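Local coordinates for protein decapping nuclease RAI1 (Candida albicans, PDB 5BUD) that removes NAD caps from RNA, also acts on m7G-capped and triphosphorylated 5' ends with a divalent metal, and binds and stimulates the exoribonuclease RAT1, at residues P20-F24 and Q236-L240; P127-L132 and V340-E345. One frame throughout, in Å; residues are numbered along the deposited sequence.

Contact 1 (P20-F24 and Q236-L240); sequences PRELF and QNKKL
Leu-240 and Glu-22 form the tightly packed part of this contact, where strand 21-28 of the PD-(D/E)XK nuclease fold meets the loop joining strands 217-228 and 243-250. Both residues are buried. Leu-240 lays its CD1 methyl against the backbone of the strand, 3.6 Å from Glu-22 N, and the same methyl reaches Pro-20 CB at 3.7 Å. Its CD2 branch lies against Glu-22 CB. Ile-210 of strand 205-214 touches both Pro-20 and Leu-240. Glu-22 has CG anti to its backbone N (chi1 178°), and its extended chain carries the carboxylate past Leu-240. There OE1 is hydrogen-bonded by Tyr-243 and Ser-208, while OE2 accepts from a water that also meets Gln-236 NE2.

The other side is looser and wetter. Arg-21 and Asn-237 run side by side, with Asn-237 CB over one face of the guanidinium near its rim. One water links Pro-20 O to Asn-237 O, the latter weakly. Another accepts from Glu-22 N and donates to Gln-236 O. Further along the strand, Leu-23 and Phe-24 both face Val-209 in a classic beta bulge. Gln-236 bends at chi2 (70°) and turns its amide to the strand. Gln-236 NE2 donates to Glu-22 O at 3.1 Å along a nearly straight bond (173°), from above the carbonyl plane.

Contact 2 (P127-L132 and V340-E345); sequences PFDGQL and VDKKDE
A type I' beta turn, Phe-128 to Gln-131, forms the hairpin between strands 121-128 and 131-136. It packs against the loop that follows helix 322-339. That loop has its own type I turn, Asp-341 to Asp-344. An Asx turn lies within it: Asp-341 OD1 accepts from Lys-343 N at 3.0 Å.

The apolar part joins Pro-127, Leu-132 and Val-340. Val-340 CG1 touches Pro-127 CG at 3.9 Å and Leu-132 CD2 at 4.0 Å, so one methyl serves both strands of the hairpin. Tyr-349 of strand 349-354 also touches Pro-127 and Val-340. Lys-342 lies over the turn with its aliphatic chain. Lys-342 CD comes 3.5 Å from Gly-130 O, and its CG meets Leu-132 CD2, the two side chains crossing at about a right angle. Bends at chi3 and chi4 turn the amine away from the hairpin to Asn-337.

Glu-345 reaches in from further along the loop. Its CG is anti to its carbonyl carbon (chi1 -59°), and the extended chain brings the carboxylate to the turn. Asp-129 N donates to Glu-345 OE1 at 3.1 Å, from above the carboxylate plane. Glu-345 OE2 sits 3.6 Å from Phe-128 CD2, with ring and carboxylate planes 52° apart. A water accepts from Gly-130 N and donates to Lys-342 O and Glu-345 OE1.

Glu-345 OE1 thus takes one amide directly and reaches the next through water. The acidic side chain of Asp-129 is directed elsewhere, to a salt bridge with Arg-387. Asp-129 OD1 and Glu-345 OE1 stay 5.5 Å apart, and the salt bridge probably offsets the repulsion between the two acids.

In the fold
Contacts 1 and 2 do not touch: their centres are 26 Å apart and their nearest atoms about 9 Å. Each joins a strand or hairpin to a loop more than 200 residues later. Their segments alternate along the sequence. Ile-96 is a neighbour of both, touching Leu-23 and Phe-24 of contact 1 with its side chain and accepting from Gln-131 of contact 2 with its carbonyl. Contact 1 is nearer the active site. The side chain of Leu-240 is about 13 Å from a manganese ion and about 11 Å from that of the metal ligand Glu-245. Contact 2 is more peripheral, its nearest atom about 22 Å from the bound RNA, against about 15 Å for contact 1.

Contact 1 (P20-F24 and Q236-L240)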
loop_
_atom_site.group_PDB
_atom_site.type_symbol
_atom_site.label_atom_id
_atom_site.label_comp_id
_atom_site.label_asym_id
_atom_site.label_seq_id
_atom_site.Cartn_x
_atom_site.Cartn_y
_atom_site.Cartn_z
ATOM N N PRO A 20 11.546 -8.229 -6.585
ATOM C CA PRO A 20 10.133 -8.486 -6.899
ATOM C C PRO A 20 9.873 -8.504 -8.403
ATOM O O PRO A 20 10.585 -7.839 -9.156
ATOM C CB PRO A 20 9.394 -7.304 -6.255
ATOM C CG PRO A 20 10.435 -6.486 -5.575
ATOM C CD PRO A 20 11.752 -6.854 -6.128
ATOM N N ARG A 21 8.826 -9.220 -8.813
ATOM C CA ARG A 21 8.423 -9.283 -10.227
ATOM C C ARG A 21 6.915 -9.225 -10.291
ATOM O O ARG A 21 6.247 -9.896 -9.509
ATOM C CB ARG A 21 8.894 -10.597 -10.864
ATOM C CG ARG A 21 10.378 -10.865 -10.758
ATOM C CD ARG A 21 11.216 -9.798 -11.456
ATOM N NE ARG A 21 12.600 -10.226 -11.663
ATOM C CZ ARG A 21 13.621 -9.407 -11.919
ATOM N NH1 ARG A 21 13.444 -8.090 -11.999
ATOM N NH2 ARG A 21 14.838 -9.905 -12.091
ATOM N N GLU A 22 6.372 -8.415 -11.196
ATOM C CA GLU A 22 4.929 -8.392 -11.390
ATOM C C GLU A 22 4.512 -9.719 -12.023
ATOM O O GLU A 22 5.156 -10.179 -12.956
ATOM C CB GLU A 22 4.528 -7.258 -12.317
ATOM C CG GLU A 22 3.039 -7.205 -12.616
ATOM C CD GLU A 22 2.633 -5.933 -13.315
ATOM O OE1 GLU A 22 2.804 -4.841 -12.727
ATOM O OE2 GLU A 22 2.125 -6.025 -14.448
ATOM N N LEU A 23 3.409 -10.286 -11.533
ATOM C CA LEU A 23 2.783 -11.472 -12.114
ATOM C C LEU A 23 1.713 -11.038 -13.100
ATOM O O LEU A 23 1.701 -11.498 -14.239
ATOM C CB LEU A 23 2.169 -12.353 -11.014
ATOM C CG LEU A 23 3.132 -12.849 -9.916
ATOM C CD1 LEU A 23 2.416 -13.718 -8.881
ATOM C CD2 LEU A 23 4.319 -13.596 -10.515
ATOM N N PHE A 24 0.805 -10.172 -12.657
ATOM C CA PHE A 24 -0.227 -9.616 -13.514
ATOM C C PHE A 24 -0.749 -8.340 -12.876
ATOM O O PHE A 24 -0.263 -7.937 -11.818
ATOM C CB PHE A 24 -1.387 -10.633 -13.699
ATOM C CG PHE A 24 -2.068 -11.015 -12.404
ATOM C CD1 PHE A 24 -1.622 -12.080 -11.671
ATOM C CD2 PHE A 24 -3.126 -10.277 -11.921
ATOM C CE1 PHE A 24 -2.205 -12.415 -10.479
ATOM C CE2 PHE A 24 -3.741 -10.614 -10.724
ATOM C CZ PHE A 24 -3.272 -11.678 -9.996
ATOM N N GLN A 236 8.271 -8.763 -19.052
ATOM C CA GLN A 236 7.568 -8.951 -17.771
ATOM C C GLN A 236 8.447 -8.660 -16.561
ATOM O O GLN A 236 8.004 -8.001 -15.607
ATOM C CB GLN A 236 7.042 -10.380 -17.664
ATOM C CG GLN A 236 6.038 -10.584 -16.537
ATOM C CD GLN A 236 4.719 -9.913 -16.803
ATOM O OE1 GLN A 236 4.363 -9.643 -17.951
ATOM N NE2 GLN A 236 3.976 -9.631 -15.737
ATOM N N ASN A 237 9.680 -9.146 -16.594
ATOM C CA ASN A 237 10.627 -8.911 -15.493
ATOM C C ASN A 237 11.127 -7.468 -15.342
ATOM O O ASN A 237 11.944 -7.190 -14.473
ATOM C CB ASN A 237 11.823 -9.877 -15.587
ATOM C CG ASN A 237 12.791 -9.513 -16.711
ATOM O OD1 ASN A 237 12.444 -8.782 -17.624
ATOM N ND2 ASN A 237 14.002 -10.050 -16.651
ATOM N N LYS A 238 10.656 -6.556 -16.181
ATOM C CA LYS A 238 11.064 -5.157 -16.092
ATOM C C LYS A 238 9.959 -4.200 -15.792
ATOM O O LYS A 238 10.241 -3.017 -15.640
ATOM C CB LYS A 238 11.699 -4.678 -17.404
ATOM C CG LYS A 238 12.796 -5.562 -17.933
ATOM C CD LYS A 238 13.981 -5.576 -17.004
ATOM C CE LYS A 238 15.177 -6.116 -17.744
ATOM N NZ LYS A 238 16.400 -5.955 -16.925
ATOM N N LYS A 239 8.689 -4.655 -15.750
ATOM C CA LYS A 239 7.575 -3.736 -15.569
ATOM C C LYS A 239 7.656 -2.908 -14.269
ATOM O O LYS A 239 7.448 -1.674 -14.285
ATOM C CB LYS A 239 6.215 -4.472 -15.672
ATOM C CG LYS A 239 6.063 -5.283 -16.972
ATOM C CD LYS A 239 4.641 -5.784 -17.212
ATOM C CE LYS A 239 4.480 -6.314 -18.636
ATOM N NZ LYS A 239 3.082 -6.776 -18.895
ATOM N N LEU A 240 7.986 -3.561 -13.159
ATOM C CA LEU A 240 8.020 -2.887 -11.835
ATOM C C LEU A 240 9.001 -1.728 -11.818
ATOM O O LEU A 240 8.738 -0.708 -11.186
ATOM C CB LEU A 240 8.354 -3.848 -10.707
ATOM C CG LEU A 240 7.293 -4.878 -10.399
ATOM C CD1 LEU A 240 7.740 -5.759 -9.234
ATOM C CD2 LEU A 240 5.970 -4.206 -10.098
HETATM O O HOH W 1 10.118 -6.941 -11.609
HETATM O O HOH W 2 8.098 -7.001 -13.138
HETATM O O HOH W 3 1.987 -8.201 -15.849
#

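Contact 2 (P127-L132 and V340-E345)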
loop_
_atom_site.group_PDB
_atom_site.type_symbol
_atom_site.label_atom_id
_atom_site.label_comp_id
_atom_site.label_asym_id
_atom_site.label_seq_id
_atom_site.Cartn_x
_atom_site.Cartn_y
_atom_site.Cartn_z
ATOM N N PRO A 127 -5.413 -20.268 6.383
ATOM C CA PRO A 127 -4.690 -21.244 5.574
ATOM C C PRO A 127 -5.618 -21.934 4.585
ATOM O O PRO A 127 -6.744 -22.359 4.962
ATOM C CB PRO A 127 -4.172 -22.254 6.597
ATOM C CG PRO A 127 -4.386 -21.641 7.934
ATOM C CD PRO A 127 -5.538 -20.706 7.787
ATOM N N PHE A 128 -5.150 -22.071 3.341
ATOM C CA PHE A 128 -5.939 -22.735 2.303
ATOM C C PHE A 128 -5.067 -23.151 1.133
ATOM O O PHE A 128 -4.272 -22.361 0.620
ATOM C CB PHE A 128 -7.095 -21.835 1.814
ATOM C CG PHE A 128 -7.888 -22.446 0.698
ATOM C CD1 PHE A 128 -7.731 -22.004 -0.605
ATOM C CD2 PHE A 128 -8.726 -23.525 0.936
ATOM C CE1 PHE A 128 -8.425 -22.598 -1.644
ATOM C CE2 PHE A 128 -9.420 -24.125 -0.100
ATOM C CZ PHE A 128 -9.263 -23.667 -1.396
ATOM N N ASP A 129 -5.210 -24.413 0.734
ATOM C CA ASP A 129 -4.471 -24.966 -0.382
ATOM C C ASP A 129 -2.971 -24.760 -0.278
ATOM O O ASP A 129 -2.321 -24.459 -1.259
ATOM C CB ASP A 129 -4.979 -24.358 -1.691
ATOM C CG ASP A 129 -4.550 -25.163 -2.909
ATOM O OD1 ASP A 129 -4.259 -26.361 -2.730
ATOM O OD2 ASP A 129 -4.494 -24.592 -4.024
ATOM N N GLY A 130 -2.442 -24.884 0.920
ATOM C CA GLY A 130 -0.998 -24.829 1.162
ATOM C C GLY A 130 -0.454 -23.418 1.266
ATOM O O GLY A 130 0.758 -23.229 1.236
ATOM N N GLN A 131 -1.354 -22.431 1.347
ATOM C CA GLN A 131 -0.982 -21.015 1.434
ATOM C C GLN A 131 -1.710 -20.296 2.552
ATOM O O GLN A 131 -2.760 -20.727 2.984
ATOM C CB GLN A 131 -1.262 -20.306 0.110
ATOM C CG GLN A 131 -0.573 -21.019 -1.026
ATOM C CD GLN A 131 -0.801 -20.408 -2.376
ATOM O OE1 GLN A 131 -1.937 -20.172 -2.784
ATOM N NE2 GLN A 131 0.284 -20.209 -3.111
ATOM N N LEU A 132 -1.136 -19.184 2.981
ATOM C CA LEU A 132 -1.723 -18.285 3.964
ATOM C C LEU A 132 -2.279 -17.060 3.286
ATOM O O LEU A 132 -1.553 -16.301 2.637
ATOM C CB LEU A 132 -0.674 -17.812 4.944
ATOM C CG LEU A 132 -0.010 -18.827 5.843
ATOM C CD1 LEU A 132 0.833 -18.043 6.813
ATOM C CD2 LEU A 132 -1.020 -19.687 6.574
ATOM N N VAL A 340 2.213 -21.576 11.558
ATOM C CA VAL A 340 0.854 -21.927 11.210
ATOM C C VAL A 340 0.945 -23.131 10.274
ATOM O O VAL A 340 1.762 -23.128 9.345
ATOM C CB VAL A 340 0.116 -20.768 10.511
ATOM C CG1 VAL A 340 -1.362 -21.099 10.333
ATOM C CG2 VAL A 340 0.231 -19.479 11.316
ATOM N N ASP A 341 0.112 -24.151 10.523
ATOM C CA ASP A 341 0.031 -25.338 9.644
ATOM C C ASP A 341 -0.777 -24.981 8.420
ATOM O O ASP A 341 -1.990 -24.818 8.507
ATOM C CB ASP A 341 -0.617 -26.511 10.382
ATOM C CG ASP A 341 -0.738 -27.773 9.517
ATOM O OD1 ASP A 341 -0.337 -27.781 8.333
ATOM O OD2 ASP A 341 -1.250 -28.770 10.032
ATOM N N LYS A 342 -0.104 -24.847 7.272
ATOM C CA LYS A 342 -0.752 -24.379 6.038
ATOM C C LYS A 342 -1.736 -25.379 5.450
ATOM O O LYS A 342 -2.567 -25.022 4.614
ATOM C CB LYS A 342 0.295 -23.988 4.995
ATOM C CG LYS A 342 1.169 -22.824 5.449
ATOM C CD LYS A 342 1.878 -22.095 4.315
ATOM C CE LYS A 342 3.336 -22.477 4.165
ATOM N NZ LYS A 342 4.130 -22.179 5.391
ATOM N N LYS A 343 -1.644 -26.622 5.899
ATOM C CA LYS A 343 -2.488 -27.700 5.395
ATOM C C LYS A 343 -3.766 -27.884 6.231
ATOM O O LYS A 343 -4.693 -28.583 5.813
ATOM C CB LYS A 343 -1.656 -28.986 5.340
ATOM C CG LYS A 343 -0.468 -28.878 4.385
ATOM C CD LYS A 343 0.804 -29.458 4.983
ATOM C CE LYS A 343 1.769 -29.947 3.914
ATOM N NZ LYS A 343 3.000 -30.525 4.513
ATOM N N ASP A 344 -3.829 -27.252 7.400
ATOM C CA ASP A 344 -5.006 -27.386 8.258
ATOM C C ASP A 344 -6.051 -26.311 7.978
ATOM O O ASP A 344 -5.978 -25.204 8.495
ATOM C CB ASP A 344 -4.595 -27.380 9.722
ATOM C CG ASP A 344 -5.765 -27.509 10.650
ATOM O OD1 ASP A 344 -6.936 -27.531 10.193
ATOM O OD2 ASP A 344 -5.503 -27.582 11.854
ATOM N N GLU A 345 -7.036 -26.672 7.174
ATOM C CA GLU A 345 -8.069 -25.754 6.715
ATOM C C GLU A 345 -9.266 -25.736 7.643
ATOM O O GLU A 345 -10.351 -25.319 7.268
ATOM C CB GLU A 345 -8.486 -26.148 5.308
ATOM C CG GLU A 345 -7.301 -26.095 4.365
ATOM C CD GLU A 345 -7.622 -26.529 2.970
ATOM O OE1 GLU A 345 -6.657 -26.687 2.208
ATOM O OE2 GLU A 345 -8.821 -26.691 2.649
HETATM O O HOH W 4 -4.158 -26.526 2.562
#